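Local atomic coordinates of surface glycan binding protein B (Bacteroides ovatus, PDB entry 6E57), a protein that binds mixed-linkage beta-glucan as a surface glycan-binding protein and probably helps this gut bacterium capture cereal glucan at the cell surface. Residues 76-82 / 105-111. Numbering follows the deposited sequence.
Sequences TVTWFID and YNLKIEV
Asp-82 and Asn-106 grip each other twice where strands 76-81 and 105-111 pair in an antiparallel beta-sheet of what is probably an immunoglobulin-like beta-sandwich domain at the N-terminal end. Asp-82 N donates to Asn-106 O at 2.7 Å, and Asn-106 N returns a bond to Asp-82 OD1 at 2.8 Å, so the carboxylate oxygen stands in for a backbone carbonyl just past the end of the first strand. With CG of Asp-82 beside its own backbone N (chi1 -70°), OD1 reaches the Asn-106 N-H, while OD2 forms a salt bridge with Arg-199, whose cation also lies against the Tyr-105 ring. The ladder continues through two reciprocal pairs, Phe-80 with Lys-108 and Thr-78 with Glu-110, the latter including Thr-78 N to Glu-110 O at 2.8 Å with an N-H...O angle of 169°. On the more solvent-accessible face, Phe-80 packs its CB on Lys-108 CB, and its CE1 meets the Glu-110 carboxyl carbon CD at 3.8 Å, ring and carboxylate planes 34° apart. Lys-108 NZ bends back to Asn-106 OD1, approaching from above the amide plane, while Asn-106 ND2 is hydrogen-bonded to Glu-122 OE1. Val-77, Trp-79, Ile-81, Leu-107, Ile-109 and Val-111 line the other face, where Trp-79, Leu-107, Ile-109 and Val-111 touch strand 63-70. There Ile-81 CD1 touches Leu-107 CD1 at 3.7 Å, and Ile-109 sets CG2 over one face of the Trp-79 indole and CG1 3.6 Å from Trp-79 CZ3.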
loop_
_atom_site.group_PDB
_atom_site.type_symbol
_atom_site.label_atom_id
_atom_site.label_comp_id
_atom_site.label_asym_id
_atom_site.label_seq_id
_atom_site.Cartn_x
_atom_site.Cartn_y
_atom_site.Cartn_z
ATOM N N THR A 76 -10.219 28.976 -26.703
ATOM C CA THR A 76 -9.431 29.296 -25.511
ATOM C C THR A 76 -9.236 28.010 -24.697
ATOM O O THR A 76 -10.183 27.240 -24.512
ATOM C CB THR A 76 -10.108 30.388 -24.672
ATOM O OG1 THR A 76 -10.281 31.538 -25.501
ATOM C CG2 THR A 76 -9.315 30.767 -23.439
ATOM N N VAL A 77 -8.007 27.787 -24.216
ATOM C CA VAL A 77 -7.683 26.596 -23.438
ATOM C C VAL A 77 -7.189 27.032 -22.051
ATOM O O VAL A 77 -6.384 27.959 -21.924
ATOM C CB VAL A 77 -6.668 25.692 -24.168
ATOM C CG1 VAL A 77 -6.893 25.690 -25.673
ATOM C CG2 VAL A 77 -5.228 26.058 -23.860
ATOM N N THR A 78 -7.698 26.352 -21.017
ATOM C CA THR A 78 -7.326 26.587 -19.628
ATOM C C THR A 78 -6.630 25.336 -19.080
ATOM O O THR A 78 -7.013 24.208 -19.396
ATOM C CB THR A 78 -8.552 26.967 -18.789
ATOM O OG1 THR A 78 -9.255 28.006 -19.467
ATOM C CG2 THR A 78 -8.189 27.443 -17.401
ATOM N N TRP A 79 -5.604 25.553 -18.252
ATOM C CA TRP A 79 -4.831 24.479 -17.652
ATOM C C TRP A 79 -5.095 24.444 -16.141
ATOM O O TRP A 79 -5.206 25.491 -15.499
ATOM C CB TRP A 79 -3.339 24.650 -17.968
ATOM C CG TRP A 79 -3.037 24.855 -19.421
ATOM C CD1 TRP A 79 -3.186 26.010 -20.134
ATOM C CD2 TRP A 79 -2.514 23.883 -20.344
ATOM N NE1 TRP A 79 -2.799 25.822 -21.433
ATOM C CE2 TRP A 79 -2.382 24.528 -21.592
ATOM C CE3 TRP A 79 -2.149 22.538 -20.241
ATOM C CZ2 TRP A 79 -1.902 23.871 -22.724
ATOM C CZ3 TRP A 79 -1.673 21.889 -21.360
ATOM C CH2 TRP A 79 -1.554 22.548 -22.584
ATOM N N PHE A 80 -5.194 23.226 -15.591
ATOM C CA PHE A 80 -5.425 23.006 -14.170
ATOM C C PHE A 80 -4.416 21.983 -13.632
ATOM O O PHE A 80 -4.340 20.865 -14.137
ATOM C CB PHE A 80 -6.856 22.519 -13.927
ATOM C CG PHE A 80 -7.942 23.490 -14.315
ATOM C CD1 PHE A 80 -8.340 23.621 -15.637
ATOM C CD2 PHE A 80 -8.588 24.253 -13.354
ATOM C CE1 PHE A 80 -9.348 24.506 -15.990
ATOM C CE2 PHE A 80 -9.596 25.137 -13.710
ATOM C CZ PHE A 80 -9.973 25.264 -15.027
ATOM N N ILE A 81 -3.652 22.387 -12.608
ATOM C CA ILE A 81 -2.768 21.494 -11.846
ATOM C C ILE A 81 -3.434 21.209 -10.491
ATOM O O ILE A 81 -3.662 22.130 -9.701
ATOM C CB ILE A 81 -1.360 22.108 -11.679
ATOM C CG1 ILE A 81 -0.697 22.429 -13.024
ATOM C CG2 ILE A 81 -0.478 21.213 -10.822
ATOM C CD1 ILE A 81 -0.272 21.214 -13.819
ATOM N N ASP A 82 -3.745 19.929 -10.245
ATOM C CA ASP A 82 -4.456 19.456 -9.047
ATOM C C ASP A 82 -5.728 20.285 -8.829
ATOM O O ASP A 82 -6.011 20.715 -7.712
ATOM C CB ASP A 82 -3.554 19.489 -7.808
ATOM C CG ASP A 82 -2.432 18.462 -7.811
ATOM O OD1 ASP A 82 -2.507 17.500 -8.606
ATOM O OD2 ASP A 82 -1.491 18.632 -7.011
ATOM N N TYR A 105 1.200 14.898 -10.235
ATOM C CA TYR A 105 0.216 15.970 -10.336
ATOM C C TYR A 105 -0.923 15.554 -11.271
ATOM O O TYR A 105 -0.693 14.884 -12.275
ATOM C CB TYR A 105 0.863 17.242 -10.889
ATOM C CG TYR A 105 1.960 17.816 -10.032
ATOM C CD1 TYR A 105 3.264 17.363 -10.141
ATOM C CD2 TYR A 105 1.691 18.813 -9.109
ATOM C CE1 TYR A 105 4.276 17.887 -9.352
ATOM C CE2 TYR A 105 2.690 19.349 -8.314
ATOM C CZ TYR A 105 3.987 18.884 -8.436
ATOM O OH TYR A 105 4.970 19.417 -7.653
ATOM N N ASN A 106 -2.140 15.990 -10.936
ATOM C CA ASN A 106 -3.278 15.891 -11.836
ATOM C C ASN A 106 -3.255 17.104 -12.777
ATOM O O ASN A 106 -3.203 18.243 -12.315
ATOM C CB ASN A 106 -4.599 15.792 -11.070
ATOM C CG ASN A 106 -5.797 15.719 -11.991
ATOM O OD1 ASN A 106 -6.199 16.723 -12.582
ATOM N ND2 ASN A 106 -6.368 14.534 -12.125
ATOM N N LEU A 107 -3.288 16.841 -14.090
ATOM C CA LEU A 107 -3.345 17.879 -15.123
ATOM C C LEU A 107 -4.665 17.752 -15.887
ATOM O O LEU A 107 -4.962 16.684 -16.415
ATOM C CB LEU A 107 -2.153 17.721 -16.072
ATOM C CG LEU A 107 -2.147 18.654 -17.284
ATOM C CD1 LEU A 107 -2.115 20.113 -16.849
ATOM C CD2 LEU A 107 -0.974 18.347 -18.206
ATOM N N LYS A 108 -5.440 18.843 -15.930
ATOM C CA LYS A 108 -6.631 18.949 -16.775
ATOM C C LYS A 108 -6.370 19.994 -17.863
ATOM O O LYS A 108 -5.859 21.077 -17.574
ATOM C CB LYS A 108 -7.870 19.332 -15.959
ATOM C CG LYS A 108 -8.482 18.207 -15.134
ATOM C CD LYS A 108 -9.650 18.649 -14.268
ATOM C CE LYS A 108 -10.041 17.628 -13.218
ATOM N NZ LYS A 108 -9.049 17.552 -12.117
ATOM N N ILE A 109 -6.722 19.640 -19.104
ATOM C CA ILE A 109 -6.660 20.529 -20.263
ATOM C C ILE A 109 -8.093 20.766 -20.751
ATOM O O ILE A 109 -8.684 19.895 -21.381
ATOM C CB ILE A 109 -5.773 19.931 -21.375
ATOM C CG1 ILE A 109 -4.378 19.567 -20.857
ATOM C CG2 ILE A 109 -5.706 20.867 -22.574
ATOM C CD1 ILE A 109 -3.562 18.731 -21.816
ATOM N N GLU A 110 -8.639 21.946 -20.441
ATOM C CA GLU A 110 -10.002 22.306 -20.816
ATOM C C GLU A 110 -9.961 23.290 -21.989
ATOM O O GLU A 110 -9.429 24.387 -21.862
ATOM C CB GLU A 110 -10.749 22.891 -19.617
ATOM C CG GLU A 110 -10.992 21.872 -18.518
ATOM C CD GLU A 110 -12.050 22.253 -17.497
ATOM O OE1 GLU A 110 -12.800 23.226 -17.743
ATOM O OE2 GLU A 110 -12.122 21.570 -16.453
ATOM N N VAL A 111 -10.523 22.864 -23.125
ATOM C CA VAL A 111 -10.630 23.676 -24.330
ATOM C C VAL A 111 -12.095 24.097 -24.490
ATOM O O VAL A 111 -12.991 23.261 -24.411
ATOM C CB VAL A 111 -10.130 22.903 -25.567
ATOM C CG1 VAL A 111 -10.233 23.735 -26.837
ATOM C CG2 VAL A 111 -8.711 22.392 -25.375
#